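Iron-regulated ABC transporter siderophore-binding protein SirA (Staphylococcus aureus subsp. aureus, PDB 3MWF) binds ferric staphyloferrin B, and probably passes it to an ABC transporter for iron uptake in Staphylococcus aureus. Local coordinates at residues E47-K52 / Q70-N75; F168-T173 / K227-A232; G179-I184 / I269-A274; T210-I215 / S243-S248. All blocks are in the same frame, centred on the assembly; numbering follows the deposited sequence.

Contact 1 of 4, residues E47-K52 / Q70-N75. With SE8 (5-[(2-{[(3S)-5-{[(2S)-2-amino-2-carboxyethyl]amino}-3-carboxy-3-hydroxy-5-oxopentanoyl]amino}ethyl)amino]-2,5-dioxopentanoic acid), chain C.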
# COMPACT_ATOMS: atom_id res chain seq x y z
N GLU A 47 2.23 15.04 1.99
CA GLU A 47 2.40 15.11 0.52
C GLU A 47 2.48 13.70 -0.08
O GLU A 47 2.92 12.76 0.58
CB GLU A 47 3.64 15.92 0.17
CG GLU A 47 4.94 15.21 0.34
CD GLU A 47 6.13 16.10 0.10
OE1 GLU A 47 5.95 17.34 0.02
OE2 GLU A 47 7.25 15.56 0.04
N SER A 48 2.07 13.56 -1.33
CA SER A 48 2.21 12.31 -2.04
C SER A 48 3.68 11.98 -2.28
O SER A 48 4.53 12.88 -2.36
CB SER A 48 1.45 12.37 -3.37
OG SER A 48 1.85 13.53 -4.11
N TRP A 49 3.99 10.70 -2.44
CA TRP A 49 5.37 10.32 -2.63
C TRP A 49 5.91 10.73 -3.99
O TRP A 49 7.11 11.04 -4.14
CB TRP A 49 5.50 8.80 -2.54
CG TRP A 49 5.38 8.20 -1.16
CD1 TRP A 49 4.39 7.35 -0.74
CD2 TRP A 49 6.27 8.37 -0.06
NE1 TRP A 49 4.60 7.00 0.59
CE2 TRP A 49 5.76 7.59 1.02
CE3 TRP A 49 7.46 9.09 0.11
CZ2 TRP A 49 6.40 7.52 2.27
CZ3 TRP A 49 8.10 9.04 1.37
CH2 TRP A 49 7.57 8.24 2.43
N THR A 50 5.04 10.69 -4.99
CA THR A 50 5.39 11.18 -6.34
C THR A 50 4.21 12.03 -6.79
O THR A 50 3.21 12.13 -6.06
CB THR A 50 5.59 10.03 -7.36
OG1 THR A 50 4.35 9.29 -7.48
CG2 THR A 50 6.75 9.11 -6.95
N GLN A 51 4.32 12.66 -7.96
CA GLN A 51 3.27 13.60 -8.40
C GLN A 51 2.98 14.64 -7.31
O GLN A 51 1.84 15.02 -7.12
CB GLN A 51 1.98 12.87 -8.77
CG GLN A 51 2.20 11.84 -9.89
CD GLN A 51 0.93 11.14 -10.31
OE1 GLN A 51 -0.06 11.10 -9.58
NE2 GLN A 51 0.95 10.59 -11.53
N LYS A 52 4.03 15.11 -6.64
CA LYS A 52 3.83 15.99 -5.49
C LYS A 52 3.10 17.26 -5.90
O LYS A 52 3.33 17.77 -7.00
CB LYS A 52 5.18 16.39 -4.89
CG LYS A 52 5.99 15.23 -4.35
CD LYS A 52 7.21 15.75 -3.60
CE LYS A 52 7.99 14.58 -3.02
NZ LYS A 52 8.90 15.05 -1.90
N GLN A 70 6.26 15.95 4.65
CA GLN A 70 6.64 14.66 4.07
C GLN A 70 6.31 13.53 5.03
O GLN A 70 6.50 13.64 6.24
CB GLN A 70 8.13 14.65 3.71
CG GLN A 70 8.53 15.77 2.75
CD GLN A 70 9.97 15.66 2.22
OE1 GLN A 70 10.33 16.33 1.24
NE2 GLN A 70 10.79 14.86 2.88
N GLU A 71 5.81 12.43 4.48
CA GLU A 71 5.39 11.30 5.33
C GLU A 71 6.42 10.82 6.37
O GLU A 71 6.05 10.47 7.48
CB GLU A 71 4.85 10.16 4.46
CG GLU A 71 4.31 8.98 5.30
CD GLU A 71 3.52 7.98 4.48
OE1 GLU A 71 2.71 8.41 3.61
OE2 GLU A 71 3.70 6.77 4.77
N PRO A 72 7.73 10.80 6.02
CA PRO A 72 8.69 10.37 7.05
C PRO A 72 8.84 11.33 8.23
O PRO A 72 9.37 10.93 9.27
CB PRO A 72 10.00 10.33 6.29
CG PRO A 72 9.58 10.00 4.88
CD PRO A 72 8.36 10.84 4.68
N ALA A 73 8.40 12.58 8.08
CA ALA A 73 8.57 13.59 9.15
C ALA A 73 7.68 14.78 8.95
O ALA A 73 8.14 15.86 8.53
CB ALA A 73 10.05 14.02 9.26
N PRO A 74 6.38 14.61 9.24
CA PRO A 74 5.42 15.70 9.02
C PRO A 74 5.68 16.88 9.95
O PRO A 74 6.32 16.74 11.00
CB PRO A 74 4.08 15.05 9.34
CG PRO A 74 4.41 13.91 10.24
CD PRO A 74 5.70 13.37 9.66
N ASN A 75 5.24 18.05 9.50
CA ASN A 75 5.50 19.30 10.21
C ASN A 75 4.41 19.53 11.25
O ASN A 75 3.27 19.85 10.90
CB ASN A 75 5.56 20.46 9.21
CG ASN A 75 5.95 21.76 9.85
OD1 ASN A 75 5.31 22.17 10.80
ND2 ASN A 75 7.01 22.41 9.35
C1 SE8 C . 10.55 5.98 2.83
C2 SE8 C . 10.96 5.60 1.44
C3 SE8 C . 10.00 6.19 0.41
N4 SE8 C . 8.66 5.62 0.50
C5 SE8 C . 8.29 4.59 -0.25
C6 SE8 C . 6.94 4.00 0.05
C7 SE8 C . 7.03 2.99 1.20
C8 SE8 C . 5.60 2.55 1.57
C9 SE8 C . 5.53 1.39 2.56
N10 SE8 C . 6.46 1.31 3.50
C11 SE8 C . 6.39 0.24 4.46
C12 SE8 C . 6.22 0.77 5.87
N13 SE8 C . 6.59 -0.21 6.89
C14 SE8 C . 7.87 -0.43 7.30
C15 SE8 C . 8.93 0.60 7.04
C16 SE8 C . 9.31 0.33 5.61
C17 SE8 C . 9.74 1.52 4.81
C18 SE8 C . 11.05 1.36 4.20
O19 SE8 C . 10.76 7.16 3.22
O20 SE8 C . 10.06 5.09 3.56
N21 SE8 C . 11.01 4.13 1.33
O22 SE8 C . 8.97 4.11 -1.13
C23 SE8 C . 7.91 1.82 0.81
O24 SE8 C . 7.46 0.94 0.03
O25 SE8 C . 9.08 1.73 1.28
O26 SE8 C . 7.69 3.63 2.32
O27 SE8 C . 4.62 0.57 2.46
O28 SE8 C . 8.21 -1.46 7.86
O29 SE8 C . 9.00 2.48 4.56
O30 SE8 C . 11.30 2.00 3.19
O31 SE8 C . 11.88 0.55 4.69
O HOH W 1 5.36 12.12 1.83
O HOH W 2 3.67 5.26 2.53
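Part of the siderophore pocket's wall forms where Trp49 meets Glu71 and Pro72, the middle two residues of a type I turn running from Gln70 to Ala73. In this periplasmic-binding-protein fold, the loop 47-52 faces the turn that leads from strand 66-70 into the short edge strand 73-74 of the mixed six-stranded sheet. One face of the Trp49 indole carries the ligand: amide nitrogen N4 of staphyloferrin B lies over it toward the rim, 3.4 Å from Trp49 CH2. At a slant to the ring, Pro72 CD comes to 3.5 Å from that same CH2. Pro72 CG then continues onto the ligand, touching its carboxylate oxygen O19 at 3.5 Å. Glu71, its CG anti to the backbone N (chi1 -177°), crosses the indole at about a right angle and brings CD to 3.7 Å from Trp49 CZ2. Arg93 salt-bridges Glu71 OE2 and Gln29 bonds OE1. A water lying in the indole plane accepts from Trp49 NE1 and donates to Glu71 OE2 at 2.7 Å, a link that should restrain the rotation of the ring. Between the backbones, a second water donates to Glu47 O and accepts from Glu71 N. Farther out, the Glu47 and Gln70 side chains lie side by side, pointing the same way, with no hydrogen bond between them; Lys52 NZ salt-bridges Glu47 OE2 at 2.6 Å from above the carboxylate plane.

Contact 2 of 4, residues F168-T173 / K227-A232. With SE8 (5-[(2-{[(3S)-5-{[(2S)-2-amino-2-carboxyethyl]amino}-3-carboxy-3-hydroxy-5-oxopentanoyl]amino}ethyl)amino]-2,5-dioxopentanoic acid), chain C.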
# COMPACT_ATOMS: atom_id res chain seq x y z
N PHE A 168 12.44 -2.62 -8.30
CA PHE A 168 13.79 -2.11 -8.50
C PHE A 168 13.88 -0.69 -7.94
O PHE A 168 13.02 0.15 -8.25
CB PHE A 168 14.17 -2.15 -9.98
CG PHE A 168 14.22 -3.54 -10.53
CD1 PHE A 168 15.13 -4.44 -9.99
CD2 PHE A 168 13.33 -3.96 -11.51
CE1 PHE A 168 15.20 -5.74 -10.44
CE2 PHE A 168 13.40 -5.29 -11.99
CZ PHE A 168 14.33 -6.18 -11.44
N ARG A 169 14.88 -0.47 -7.09
CA ARG A 169 15.10 0.87 -6.49
C ARG A 169 16.42 1.41 -7.01
O ARG A 169 17.04 0.79 -7.86
CB ARG A 169 15.12 0.78 -4.97
CG ARG A 169 13.81 0.25 -4.37
CD ARG A 169 13.38 1.09 -3.13
NE ARG A 169 11.93 0.98 -3.00
CZ ARG A 169 11.12 1.90 -2.56
NH1 ARG A 169 11.56 3.13 -2.17
NH2 ARG A 169 9.84 1.60 -2.52
N ALA A 170 16.84 2.56 -6.51
CA ALA A 170 18.05 3.20 -7.03
C ALA A 170 19.35 2.43 -6.71
O ALA A 170 20.33 2.48 -7.49
CB ALA A 170 18.15 4.67 -6.49
N ASP A 171 19.38 1.74 -5.57
CA ASP A 171 20.63 1.14 -5.05
C ASP A 171 20.40 -0.26 -4.45
O ASP A 171 21.28 -0.79 -3.77
CB ASP A 171 21.26 2.07 -4.00
CG ASP A 171 20.32 2.36 -2.82
OD1 ASP A 171 19.20 1.78 -2.75
OD2 ASP A 171 20.69 3.20 -1.96
N HIS A 172 19.22 -0.83 -4.70
CA HIS A 172 18.90 -2.19 -4.23
C HIS A 172 17.61 -2.65 -4.87
O HIS A 172 17.00 -1.90 -5.64
CB HIS A 172 18.82 -2.28 -2.68
CG HIS A 172 17.61 -1.62 -2.07
ND1 HIS A 172 17.48 -0.25 -1.93
CD2 HIS A 172 16.48 -2.16 -1.52
CE1 HIS A 172 16.33 0.03 -1.34
NE2 HIS A 172 15.71 -1.11 -1.07
N THR A 173 17.18 -3.87 -4.56
CA THR A 173 15.96 -4.40 -5.10
C THR A 173 15.15 -4.94 -3.93
O THR A 173 15.72 -5.41 -2.95
CB THR A 173 16.25 -5.50 -6.13
OG1 THR A 173 16.96 -4.93 -7.25
CG2 THR A 173 14.97 -6.17 -6.63
N LYS A 227 8.92 -0.26 -10.79
CA LYS A 227 10.10 0.61 -10.74
C LYS A 227 9.69 1.78 -9.85
O LYS A 227 8.77 2.52 -10.20
CB LYS A 227 10.45 1.09 -12.15
CG LYS A 227 11.19 0.03 -12.95
CD LYS A 227 11.51 0.51 -14.38
CE LYS A 227 10.30 0.46 -15.28
NZ LYS A 227 9.96 -0.96 -15.67
N SER A 228 10.31 1.90 -8.68
CA SER A 228 9.86 2.91 -7.71
C SER A 228 10.93 3.19 -6.68
O SER A 228 11.45 2.27 -6.05
CB SER A 228 8.57 2.44 -7.01
OG SER A 228 8.09 3.41 -6.08
N ASP A 229 11.30 4.46 -6.55
CA ASP A 229 12.17 4.90 -5.45
C ASP A 229 11.95 6.41 -5.29
O ASP A 229 12.71 7.23 -5.87
CB ASP A 229 13.65 4.55 -5.72
CG ASP A 229 14.54 4.75 -4.51
OD1 ASP A 229 14.13 5.46 -3.56
OD2 ASP A 229 15.69 4.26 -4.50
N PRO A 230 10.90 6.79 -4.53
CA PRO A 230 10.43 8.18 -4.57
C PRO A 230 11.47 9.18 -4.17
O PRO A 230 11.53 10.29 -4.74
CB PRO A 230 9.30 8.18 -3.53
CG PRO A 230 8.67 6.81 -3.75
CD PRO A 230 9.90 5.89 -3.92
N ASN A 231 12.25 8.84 -3.17
CA ASN A 231 13.24 9.79 -2.66
C ASN A 231 14.65 9.74 -3.27
O ASN A 231 15.54 10.50 -2.85
CB ASN A 231 13.19 9.77 -1.15
CG ASN A 231 11.95 10.50 -0.62
OD1 ASN A 231 11.58 10.38 0.54
ND2 ASN A 231 11.31 11.28 -1.50
N ALA A 232 14.83 8.90 -4.29
CA ALA A 232 16.09 8.89 -5.05
C ALA A 232 16.31 10.28 -5.64
O ALA A 232 15.39 10.88 -6.18
CB ALA A 232 16.06 7.86 -6.19
C1 SE8 C . 10.55 5.98 2.83
C2 SE8 C . 10.96 5.60 1.44
C3 SE8 C . 10.00 6.19 0.41
N4 SE8 C . 8.66 5.62 0.50
C5 SE8 C . 8.29 4.59 -0.25
C6 SE8 C . 6.94 4.00 0.05
C7 SE8 C . 7.03 2.99 1.20
C8 SE8 C . 5.60 2.55 1.57
C9 SE8 C . 5.53 1.39 2.56
N10 SE8 C . 6.46 1.31 3.50
C11 SE8 C . 6.39 0.24 4.46
C12 SE8 C . 6.22 0.77 5.87
N13 SE8 C . 6.59 -0.21 6.89
C14 SE8 C . 7.87 -0.43 7.30
C15 SE8 C . 8.93 0.60 7.04
C16 SE8 C . 9.31 0.33 5.61
C17 SE8 C . 9.74 1.52 4.81
C18 SE8 C . 11.05 1.36 4.20
O19 SE8 C . 10.76 7.16 3.22
O20 SE8 C . 10.06 5.09 3.56
N21 SE8 C . 11.01 4.13 1.33
O22 SE8 C . 8.97 4.11 -1.13
C23 SE8 C . 7.91 1.82 0.81
O24 SE8 C . 7.46 0.94 0.03
O25 SE8 C . 9.08 1.73 1.28
O26 SE8 C . 7.69 3.63 2.32
O27 SE8 C . 4.62 0.57 2.46
O28 SE8 C . 8.21 -1.46 7.86
O29 SE8 C . 9.00 2.48 4.56
O30 SE8 C . 11.30 2.00 3.19
O31 SE8 C . 11.88 0.55 4.69
O HOH W 3 14.75 3.34 -1.08
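Lys227 enters as the last residue of strand 222-227, paired in parallel fashion with Phe168, while its NZ leads away to salt bridges with Asp265 and Glu242. The next residue continues the pairing: Ser228 N gives an almost straight hydrogen bond to Phe168 O at 3.3 Å. Ser228 O lies over one face of the Arg169 guanidinium, 3.3 Å from NE, but at too poor an angle to bond. NE bonds instead to Asn167 OD1, which should help hold the plane of the group. In periplasmic binding proteins such loops at the ends of sheet strands line the cleft, and here NH1 and NH2 of Arg169 fork onto the amide oxygen O22 of staphyloferrin B, each at 3.0 Å and with O22 in the guanidinium plane. Asp229 comes next. With its CG anti to the backbone N (chi1 -169°), its carboxylate reaches the other loop, where OD2 uses its anti lone pair to take Ala170 N at 2.9 Å. Its OD1 makes a long salt bridge to Arg169 NH1 at 3.7 Å, the carboxylate and guanidinium planes turned 50° apart. Pro230 then lays CD against the ligand, 3.4 Å from O22, and also touches Arg169 NH1. Past Asn231, the type I turn closes with Ala232 N bonded to Asp229 O, and Ala232 CB settles 3.8 Å from Ala170 CB.

Contact 3 of 4, residues G179-I184 / I269-A274. With SE8 (5-[(2-{[(3S)-5-{[(2S)-2-amino-2-carboxyethyl]amino}-3-carboxy-3-hydroxy-5-oxopentanoyl]amino}ethyl)amino]-2,5-dioxopentanoic acid), chain C.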
# COMPACT_ATOMS: atom_id res chain seq x y z
N GLY A 179 3.54 -6.45 2.50
CA GLY A 179 3.39 -5.07 2.08
C GLY A 179 2.10 -4.87 1.30
O GLY A 179 1.21 -5.75 1.29
N TYR A 180 1.97 -3.72 0.66
CA TYR A 180 0.69 -3.37 0.05
C TYR A 180 0.24 -4.40 -0.99
O TYR A 180 -0.87 -4.96 -0.85
CB TYR A 180 0.76 -2.00 -0.63
CG TYR A 180 -0.60 -1.57 -1.11
CD1 TYR A 180 -1.58 -1.15 -0.18
CD2 TYR A 180 -0.93 -1.60 -2.47
CE1 TYR A 180 -2.84 -0.79 -0.61
CE2 TYR A 180 -2.22 -1.23 -2.90
CZ TYR A 180 -3.14 -0.83 -1.97
OH TYR A 180 -4.39 -0.44 -2.36
N ALA A 181 1.06 -4.61 -2.02
CA ALA A 181 0.63 -5.49 -3.13
C ALA A 181 0.73 -6.94 -2.71
O ALA A 181 -0.13 -7.73 -3.06
CB ALA A 181 1.46 -5.24 -4.40
N GLY A 182 1.76 -7.29 -1.94
CA GLY A 182 1.90 -8.70 -1.49
C GLY A 182 0.72 -9.22 -0.67
O GLY A 182 0.29 -10.39 -0.84
N GLU A 183 0.19 -8.39 0.22
CA GLU A 183 -1.01 -8.79 0.96
C GLU A 183 -2.26 -8.92 0.08
O GLU A 183 -3.05 -9.84 0.29
CB GLU A 183 -1.30 -7.88 2.14
CG GLU A 183 -0.20 -7.96 3.23
CD GLU A 183 -0.67 -7.45 4.58
OE1 GLU A 183 -1.83 -7.04 4.75
OE2 GLU A 183 0.12 -7.49 5.53
N ILE A 184 -2.43 -8.01 -0.88
CA ILE A 184 -3.56 -8.10 -1.81
C ILE A 184 -3.46 -9.36 -2.67
O ILE A 184 -4.45 -10.09 -2.80
CB ILE A 184 -3.68 -6.83 -2.65
CG1 ILE A 184 -4.15 -5.69 -1.74
CG2 ILE A 184 -4.73 -7.03 -3.79
CD1 ILE A 184 -3.91 -4.29 -2.35
N ILE A 269 2.00 3.91 -8.29
CA ILE A 269 1.01 4.51 -7.38
C ILE A 269 -0.05 3.48 -6.99
O ILE A 269 -0.32 3.28 -5.81
CB ILE A 269 0.37 5.77 -8.01
CG1 ILE A 269 1.47 6.79 -8.26
CG2 ILE A 269 -0.73 6.34 -7.09
CD1 ILE A 269 0.98 7.99 -9.12
N THR A 270 -0.56 2.78 -8.00
CA THR A 270 -1.51 1.68 -7.77
C THR A 270 -0.89 0.53 -6.97
O THR A 270 -1.53 -0.01 -6.05
CB THR A 270 -1.99 1.15 -9.12
OG1 THR A 270 -2.76 2.19 -9.72
CG2 THR A 270 -2.90 -0.10 -8.96
N TRP A 271 0.33 0.17 -7.34
CA TRP A 271 0.95 -1.04 -6.84
C TRP A 271 1.62 -0.89 -5.48
O TRP A 271 1.89 -1.91 -4.83
CB TRP A 271 1.92 -1.64 -7.87
CG TRP A 271 1.16 -2.41 -8.92
CD1 TRP A 271 0.46 -1.90 -9.98
CD2 TRP A 271 0.97 -3.83 -8.95
NE1 TRP A 271 -0.15 -2.92 -10.69
CE2 TRP A 271 0.15 -4.12 -10.07
CE3 TRP A 271 1.41 -4.89 -8.14
CZ2 TRP A 271 -0.23 -5.43 -10.41
CZ3 TRP A 271 1.04 -6.20 -8.47
CH2 TRP A 271 0.23 -6.46 -9.60
N ASN A 272 1.89 0.35 -5.05
CA ASN A 272 2.50 0.51 -3.74
C ASN A 272 2.29 1.86 -3.05
O ASN A 272 2.06 1.91 -1.83
CB ASN A 272 4.02 0.28 -3.81
CG ASN A 272 4.62 0.16 -2.43
OD1 ASN A 272 4.14 -0.63 -1.60
ND2 ASN A 272 5.66 0.93 -2.16
N LEU A 273 2.40 2.94 -3.81
CA LEU A 273 2.53 4.25 -3.10
C LEU A 273 1.25 4.76 -2.48
O LEU A 273 1.31 5.33 -1.38
CB LEU A 273 3.13 5.31 -4.02
CG LEU A 273 4.53 5.01 -4.56
CD1 LEU A 273 5.01 6.14 -5.50
CD2 LEU A 273 5.62 4.69 -3.50
N ALA A 274 0.12 4.60 -3.17
CA ALA A 274 -1.14 5.15 -2.69
C ALA A 274 -1.59 4.49 -1.38
O ALA A 274 -2.14 5.17 -0.49
CB ALA A 274 -2.23 5.08 -3.76
C1 SE8 C . 10.55 5.98 2.83
C2 SE8 C . 10.96 5.60 1.44
C3 SE8 C . 10.00 6.19 0.41
N4 SE8 C . 8.66 5.62 0.50
C5 SE8 C . 8.29 4.59 -0.25
C6 SE8 C . 6.94 4.00 0.05
C7 SE8 C . 7.03 2.99 1.20
C8 SE8 C . 5.60 2.55 1.57
C9 SE8 C . 5.53 1.39 2.56
N10 SE8 C . 6.46 1.31 3.50
C11 SE8 C . 6.39 0.24 4.46
C12 SE8 C . 6.22 0.77 5.87
N13 SE8 C . 6.59 -0.21 6.89
C14 SE8 C . 7.87 -0.43 7.30
C15 SE8 C . 8.93 0.60 7.04
C16 SE8 C . 9.31 0.33 5.61
C17 SE8 C . 9.74 1.52 4.81
C18 SE8 C . 11.05 1.36 4.20
O19 SE8 C . 10.76 7.16 3.22
O20 SE8 C . 10.06 5.09 3.56
N21 SE8 C . 11.01 4.13 1.33
O22 SE8 C . 8.97 4.11 -1.13
C23 SE8 C . 7.91 1.82 0.81
O24 SE8 C . 7.46 0.94 0.03
O25 SE8 C . 9.08 1.73 1.28
O26 SE8 C . 7.69 3.63 2.32
O27 SE8 C . 4.62 0.57 2.46
O28 SE8 C . 8.21 -1.46 7.86
O29 SE8 C . 9.00 2.48 4.56
O30 SE8 C . 11.30 2.00 3.19
O31 SE8 C . 11.88 0.55 4.69
O HOH W 4 4.07 -1.79 0.91
O HOH W 5 3.37 -3.06 -2.83
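Tyr180, near the start of helix 179-187, lies against helix 268-273, two helices of the alpha/beta binding-protein fold that meet close to the centre of the chain. The axes of the two short helical segments come within 8.0 Å, their N-to-C directions 108° apart. Tyr180 CB sits 3.8 Å from Asn272 OD1. With CG anti to the backbone N (chi1 -173°), the ring passes along the backbone carbonyls of Thr270 and Trp271. CD2 brings its edge to Trp271 O at 3.7 Å, CE2 comes obliquely to 3.4 Å from Thr270 O, and Ile184 CD1 packs over one face. At the tip, OH hydrogen-bonds Gly276 O. Next door, Ala181 CB fills in beside Trp271 CE3. No direct hydrogen bond joins the segments; two waters do the work. One accepts from Ala181 N and donates to both Trp271 O and Asn272 OD1. The other accepts from Tyr180 N and donates to Asn272 OD1 and to ligand oxygen O27. Two water bonds grip OD1, consistent with an amide held so that Asn272 ND2 faces the central carboxylate of staphyloferrin B, where it donates to O24 at 2.8 Å and 159°.

Contact 4 of 4, residues T210-I215 / S243-S248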
# COMPACT_ATOMS: atom_id res chain seq x y z
N THR A 210 20.35 -7.06 -1.63
CA THR A 210 21.51 -6.27 -2.01
C THR A 210 22.36 -7.01 -3.03
O THR A 210 23.26 -6.42 -3.63
CB THR A 210 22.36 -5.91 -0.76
OG1 THR A 210 22.80 -7.11 -0.12
CG2 THR A 210 21.52 -5.15 0.26
N SER A 211 22.10 -8.32 -3.21
CA SER A 211 22.93 -9.15 -4.09
C SER A 211 22.09 -9.84 -5.15
O SER A 211 21.05 -10.40 -4.83
CB SER A 211 23.67 -10.20 -3.28
OG SER A 211 24.41 -11.08 -4.14
N LYS A 212 22.56 -9.82 -6.40
CA LYS A 212 21.89 -10.55 -7.48
C LYS A 212 21.84 -12.04 -7.20
O LYS A 212 20.98 -12.74 -7.73
CB LYS A 212 22.57 -10.28 -8.83
CG LYS A 212 22.54 -8.81 -9.23
CD LYS A 212 23.14 -8.65 -10.61
CE LYS A 212 23.64 -7.25 -10.84
NZ LYS A 212 24.69 -6.86 -9.84
N GLU A 213 22.76 -12.52 -6.37
CA GLU A 213 22.73 -13.91 -5.93
C GLU A 213 21.43 -14.28 -5.22
O GLU A 213 21.08 -15.46 -5.14
CB GLU A 213 23.91 -14.22 -5.00
CG GLU A 213 25.24 -14.36 -5.71
CD GLU A 213 26.17 -15.34 -5.01
OE1 GLU A 213 27.32 -15.47 -5.47
OE2 GLU A 213 25.75 -15.99 -4.01
N SER A 214 20.71 -13.28 -4.71
CA SER A 214 19.42 -13.53 -4.02
C SER A 214 18.22 -13.61 -4.97
O SER A 214 17.11 -13.87 -4.55
CB SER A 214 19.17 -12.49 -2.93
OG SER A 214 20.29 -12.47 -2.05
N ILE A 215 18.46 -13.36 -6.26
CA ILE A 215 17.37 -13.37 -7.23
C ILE A 215 16.47 -14.63 -7.17
O ILE A 215 15.25 -14.52 -7.30
CB ILE A 215 17.89 -13.06 -8.64
CG1 ILE A 215 18.13 -11.54 -8.75
CG2 ILE A 215 16.89 -13.55 -9.71
CD1 ILE A 215 18.96 -11.12 -9.98
N SER A 243 18.11 -2.71 -15.23
CA SER A 243 18.95 -3.21 -16.33
C SER A 243 19.96 -4.25 -15.86
O SER A 243 20.05 -5.33 -16.46
CB SER A 243 19.67 -2.05 -17.02
OG SER A 243 20.51 -2.58 -18.05
N GLU A 244 20.68 -3.94 -14.78
CA GLU A 244 21.70 -4.83 -14.21
C GLU A 244 21.12 -6.14 -13.68
O GLU A 244 21.66 -7.23 -13.96
CB GLU A 244 22.49 -4.10 -13.13
CG GLU A 244 23.39 -3.03 -13.79
CD GLU A 244 24.00 -2.03 -12.83
OE1 GLU A 244 23.66 -2.02 -11.63
OE2 GLU A 244 24.84 -1.25 -13.32
N TRP A 245 20.04 -6.03 -12.91
CA TRP A 245 19.41 -7.22 -12.32
C TRP A 245 18.74 -8.11 -13.37
O TRP A 245 18.89 -9.33 -13.31
CB TRP A 245 18.44 -6.86 -11.18
CG TRP A 245 19.15 -6.42 -9.92
CD1 TRP A 245 20.02 -5.37 -9.79
CD2 TRP A 245 19.07 -7.04 -8.62
NE1 TRP A 245 20.48 -5.29 -8.48
CE2 TRP A 245 19.93 -6.30 -7.75
CE3 TRP A 245 18.36 -8.14 -8.11
CZ2 TRP A 245 20.07 -6.62 -6.39
CZ3 TRP A 245 18.52 -8.48 -6.74
CH2 TRP A 245 19.38 -7.70 -5.90
N THR A 246 18.04 -7.51 -14.33
CA THR A 246 17.28 -8.30 -15.32
C THR A 246 18.21 -8.89 -16.39
O THR A 246 17.81 -9.80 -17.12
CB THR A 246 16.10 -7.56 -15.98
OG1 THR A 246 16.57 -6.41 -16.71
CG2 THR A 246 15.03 -7.15 -14.91
N SER A 247 19.45 -8.40 -16.44
CA SER A 247 20.50 -8.87 -17.36
C SER A 247 21.28 -10.07 -16.80
O SER A 247 22.09 -10.68 -17.52
CB SER A 247 21.50 -7.75 -17.64
OG SER A 247 20.91 -6.83 -18.52
N SER A 248 21.05 -10.41 -15.53
CA SER A 248 21.83 -11.45 -14.86
C SER A 248 21.36 -12.84 -15.26
O SER A 248 20.19 -13.06 -15.61
CB SER A 248 21.75 -11.31 -13.34
OG SER A 248 20.41 -11.53 -12.94
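Trp245 meets Ile215, Ser211 and Lys212 with its indole, and this is the tight part. Ile215 meets the six-membered ring obliquely, CG1 lying 3.5 Å from Trp245 CE3, and its CD1 runs on to Ser248 OG at 3.3 Å. Ser211 O comes to 3.4 Å from Trp245 CH2, also at a slant. Lys212 CG stands squarely over the five-membered ring in a CH-pi contact, 3.9 Å from its centroid. Ser248 is itself held: with OG lying between the backbone N and carbonyl carbon (chi1 65°), it donates to Trp245 O at 2.7 Å and caps the following helix at Trp251 N. On the outer side the fit slackens. Beyond CG, Lys212 lies along the helix backbone, CE 3.7 Å from Glu244 O, then bends at its last torsion. Its NZ ends 5.1 Å from the centroid of the five-membered ring, at most a weak cation-pi attraction, and its charge does not touch the Glu244 carboxylate. The Ser211 side chain bonds within its own segment, OG accepting from Glu213 N in an ST turn. With Trp245 also packed on Leu209 of strand 206-209, the arrangement is that of a helix laid against the sheet and its connecting loop in a layered alpha/beta lobe.

From the N terminus, contact 1 comes first, bringing the loop after strand 44-45 against the turn between strands 66-70 and 73-74, and is finished before any other contact opens. The remaining three interlock in the second half of the chain. Contact 2 opens at 168-173, contact 3 at 179-184 and contact 4 at 210-215; contact 2 then closes at 227-232, contact 4 at 243-248 and contact 3 last, at 269-274. Contact 2 therefore crosses both others, while contact 4 lies wholly within the span of contact 3. Contacts 1, 2 and 3 all reach staphyloferrin B and touch one another, Trp49 packing on Pro230 and Leu273. Contact 4 stands apart from the ligand, joined to contact 2 where Phe168 and Thr173 pack on Trp245.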